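Long-range contact in ectonucleoside triphosphate diphosphohydrolase 4 (Homo sapiens, PDB 6WG5), which belongs to the GDA1/CD39 family of nucleoside phosphatases, whose fold is related to that of the actin-like ATPases: residues A[197-202]-A[216-221]. Numbering follows the deposited sequence.
Sequences DEAVVE and RKRTAG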
ATOM      1  N   ASP A 197      16.509   7.444  20.061  1.00163.54           N
ATOM      2  CA  ASP A 197      15.767   6.225  20.339  1.00158.07           C
ATOM      3  C   ASP A 197      15.607   5.350  19.104  1.00153.00           C
ATOM      4  O   ASP A 197      15.607   4.119  19.223  1.00156.37           O
ATOM      5  CB  ASP A 197      14.384   6.580  20.897  1.00118.96           C
ATOM      6  CG  ASP A 197      13.902   5.599  21.953  1.00120.53           C
ATOM      7  OD1 ASP A 197      14.726   4.820  22.478  1.00122.13           O
ATOM      8  OD2 ASP A 197      12.693   5.618  22.268  1.00120.35           O
ATOM      9  N   GLU A 198      15.485   5.958  17.926  1.00 90.54           N
ATOM     10  CA  GLU A 198      15.223   5.232  16.696  1.00 76.76           C
ATOM     11  C   GLU A 198      16.511   4.645  16.119  1.00 64.33           C
ATOM     12  O   GLU A 198      17.626   5.003  16.509  1.00 68.81           O
ATOM     13  CB  GLU A 198      14.556   6.153  15.670  1.00 77.58           C
ATOM     14  CG  GLU A 198      13.152   6.604  16.054  1.00 78.00           C
ATOM     15  CD  GLU A 198      12.080   5.631  15.601  1.00 79.06           C
ATOM     16  OE1 GLU A 198      10.921   6.064  15.422  1.00 76.54           O
ATOM     17  OE2 GLU A 198      12.395   4.435  15.420  1.00 80.55           O
ATOM     18  N   ALA A 199      16.337   3.729  15.170  1.00 26.60           N
ATOM     19  CA  ALA A 199      17.442   3.090  14.477  1.00 26.08           C
ATOM     20  C   ALA A 199      17.915   3.942  13.302  1.00 24.97           C
ATOM     21  O   ALA A 199      17.165   4.742  12.737  1.00 23.60           O
ATOM     22  CB  ALA A 199      17.025   1.709  13.974  1.00 25.91           C
ATOM     23  N   VAL A 200      19.179   3.743  12.922  1.00 25.71           N
ATOM     24  CA  VAL A 200      19.804   4.502  11.848  1.00 25.62           C
ATOM     25  C   VAL A 200      20.418   3.538  10.842  1.00 26.27           C
ATOM     26  O   VAL A 200      20.705   2.379  11.149  1.00 31.43           O
ATOM     27  CB  VAL A 200      20.878   5.477  12.378  1.00 25.54           C
ATOM     28  CG1 VAL A 200      20.229   6.575  13.193  1.00 26.14           C
ATOM     29  CG2 VAL A 200      21.908   4.731  13.211  1.00 28.11           C
ATOM     30  N   VAL A 201      20.619   4.041   9.622  1.00 30.74           N
ATOM     31  CA  VAL A 201      21.196   3.267   8.532  1.00 29.75           C
ATOM     32  C   VAL A 201      22.260   4.103   7.837  1.00 30.73           C
ATOM     33  O   VAL A 201      22.263   5.334   7.899  1.00 35.74           O
ATOM     34  CB  VAL A 201      20.136   2.814   7.502  1.00 28.28           C
ATOM     35  CG1 VAL A 201      19.251   1.726   8.082  1.00 31.61           C
ATOM     36  CG2 VAL A 201      19.300   3.998   7.048  1.00 27.17           C
ATOM     37  N   GLU A 202      23.168   3.409   7.161  1.00 33.59           N
ATOM     38  CA  GLU A 202      24.149   4.042   6.294  1.00 32.74           C
ATOM     39  C   GLU A 202      23.606   4.043   4.868  1.00 36.63           C
ATOM     40  O   GLU A 202      23.199   2.996   4.355  1.00 40.20           O
ATOM     41  CB  GLU A 202      25.483   3.299   6.368  1.00 34.75           C
ATOM     42  CG  GLU A 202      26.619   3.955   5.607  1.00 47.13           C
ATOM     43  CD  GLU A 202      27.909   3.161   5.702  1.00 59.18           C
ATOM     44  OE1 GLU A 202      27.912   2.111   6.380  1.00 67.12           O
ATOM     45  OE2 GLU A 202      28.916   3.587   5.099  1.00 59.20           O
ATOM     46  N   ARG A 216      21.250   8.353   8.661  1.00 24.55           N
ATOM     47  CA  ARG A 216      19.967   8.959   8.989  1.00 26.68           C
ATOM     48  C   ARG A 216      19.031   7.877   9.511  1.00 27.60           C
ATOM     49  O   ARG A 216      19.372   6.690   9.533  1.00 29.61           O
ATOM     50  CB  ARG A 216      19.361   9.669   7.774  1.00 26.41           C
ATOM     51  CG  ARG A 216      19.108   8.747   6.599  1.00 28.89           C
ATOM     52  CD  ARG A 216      18.547   9.486   5.392  1.00 26.44           C
ATOM     53  NE  ARG A 216      18.264   8.558   4.301  1.00 28.62           N
ATOM     54  CZ  ARG A 216      18.181   8.898   3.019  1.00 28.80           C
ATOM     55  NH1 ARG A 216      17.917   7.970   2.109  1.00 27.94           N
ATOM     56  NH2 ARG A 216      18.373  10.155   2.641  1.00 29.92           N
ATOM     57  N   LYS A 217      17.838   8.299   9.931  1.00 24.89           N
ATOM     58  CA  LYS A 217      16.852   7.369  10.468  1.00 24.37           C
ATOM     59  C   LYS A 217      16.542   6.264   9.468  1.00 27.63           C
ATOM     60  O   LYS A 217      16.318   6.523   8.282  1.00 29.76           O
ATOM     61  CB  LYS A 217      15.560   8.103  10.820  1.00 22.95           C
ATOM     62  CG  LYS A 217      15.567   8.840  12.139  1.00 24.90           C
ATOM     63  CD  LYS A 217      14.164   9.324  12.467  1.00 27.15           C
ATOM     64  CE  LYS A 217      14.122  10.150  13.736  1.00 33.77           C
ATOM     65  NZ  LYS A 217      12.738  10.620  14.024  1.00 38.38           N
ATOM     66  N   ARG A 218      16.515   5.029   9.961  1.00 28.75           N
ATOM     67  CA  ARG A 218      16.026   3.913   9.165  1.00 27.71           C
ATOM     68  C   ARG A 218      14.546   4.099   8.858  1.00 24.12           C
ATOM     69  O   ARG A 218      13.783   4.599   9.689  1.00 26.59           O
ATOM     70  CB  ARG A 218      16.246   2.605   9.921  1.00 31.88           C
ATOM     71  CG  ARG A 218      15.910   1.356   9.135  1.00 33.05           C
ATOM     72  CD  ARG A 218      16.184   0.119   9.968  1.00 26.47           C
ATOM     73  NE  ARG A 218      15.270   0.009  11.100  1.00 27.31           N
ATOM     74  CZ  ARG A 218      15.410  -0.862  12.095  1.00 27.80           C
ATOM     75  NH1 ARG A 218      16.432  -1.708  12.109  1.00 26.36           N
ATOM     76  NH2 ARG A 218      14.526  -0.886  13.081  1.00 29.82           N
ATOM     77  N   THR A 219      14.140   3.698   7.657  1.00 21.54           N
ATOM     78  CA  THR A 219      12.742   3.753   7.256  1.00 19.91           C
ATOM     79  C   THR A 219      12.086   2.385   7.418  1.00 20.54           C
ATOM     80  O   THR A 219      12.747   1.366   7.628  1.00 24.72           O
ATOM     81  CB  THR A 219      12.604   4.232   5.807  1.00 22.21           C
ATOM     82  OG1 THR A 219      13.362   3.379   4.939  1.00 26.31           O
ATOM     83  CG2 THR A 219      13.085   5.670   5.665  1.00 22.41           C
ATOM     84  N   ALA A 220      10.760   2.377   7.308  1.00 24.04           N
ATOM     85  CA  ALA A 220       9.958   1.168   7.448  1.00 22.24           C
ATOM     86  C   ALA A 220       9.393   0.787   6.087  1.00 24.38           C
ATOM     87  O   ALA A 220       8.736   1.603   5.432  1.00 21.71           O
ATOM     88  CB  ALA A 220       8.829   1.376   8.457  1.00 20.44           C
ATOM     89  N   GLY A 221       9.652  -0.451   5.662  1.00 31.17           N
ATOM     90  CA  GLY A 221       9.050  -0.965   4.453  1.00 25.58           C
ATOM     91  C   GLY A 221       7.600  -1.340   4.671  1.00 28.65           C
ATOM     92  O   GLY A 221       7.114  -1.432   5.798  1.00 27.87           O
TER
HETATM   93  O   HOH W   1      10.693   8.233  14.248  1.00 51.23           O
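Arg218 lies across Val201 and Ala199, and its path can be traced outward from the backbone. Arg218 CB packs on Val201 CG1 at 3.6 Å. With CG anti to the backbone N (chi1 -174°), the chain crosses Val201 at about a right angle, bringing Arg218 CG to 3.5 Å from Val201 CG1. Arg218 CD still borders Val201 CG1 at 3.9 Å. The bend at chi3 (68°) then turns the guanidinium onto Ala199: Arg218 NE already lies 3.8 Å from Ala199 CB, which sits over the centre of one face, 3.6 Å from Arg218 CZ. The planar group is held at its rim by Asn378 through NH1 and by a salt bridge from NH2 to Glu380. Three backbone hydrogen bonds set the antiparallel register. Arg218 N to Ala199 O (2.9 Å) is nearly straight, at 169°. Val201 N to Arg216 O (2.9 Å) and Arg216 N to Val201 O (3.3 Å) are reciprocal. Val200 and Lys217 form the non-hydrogen-bonded pair next to Val201-Arg216. This two-stranded hairpin, 200-203 with 214-217, leads through residues 218-220 into strand 221-225 of the six-stranded mixed sheet, where Gly221 makes backbone hydrogen bonds with Glu380 and with Tyr382 of strand 381-385, while Thr219 packs on helix 172-186 through Trp180 and Asn184.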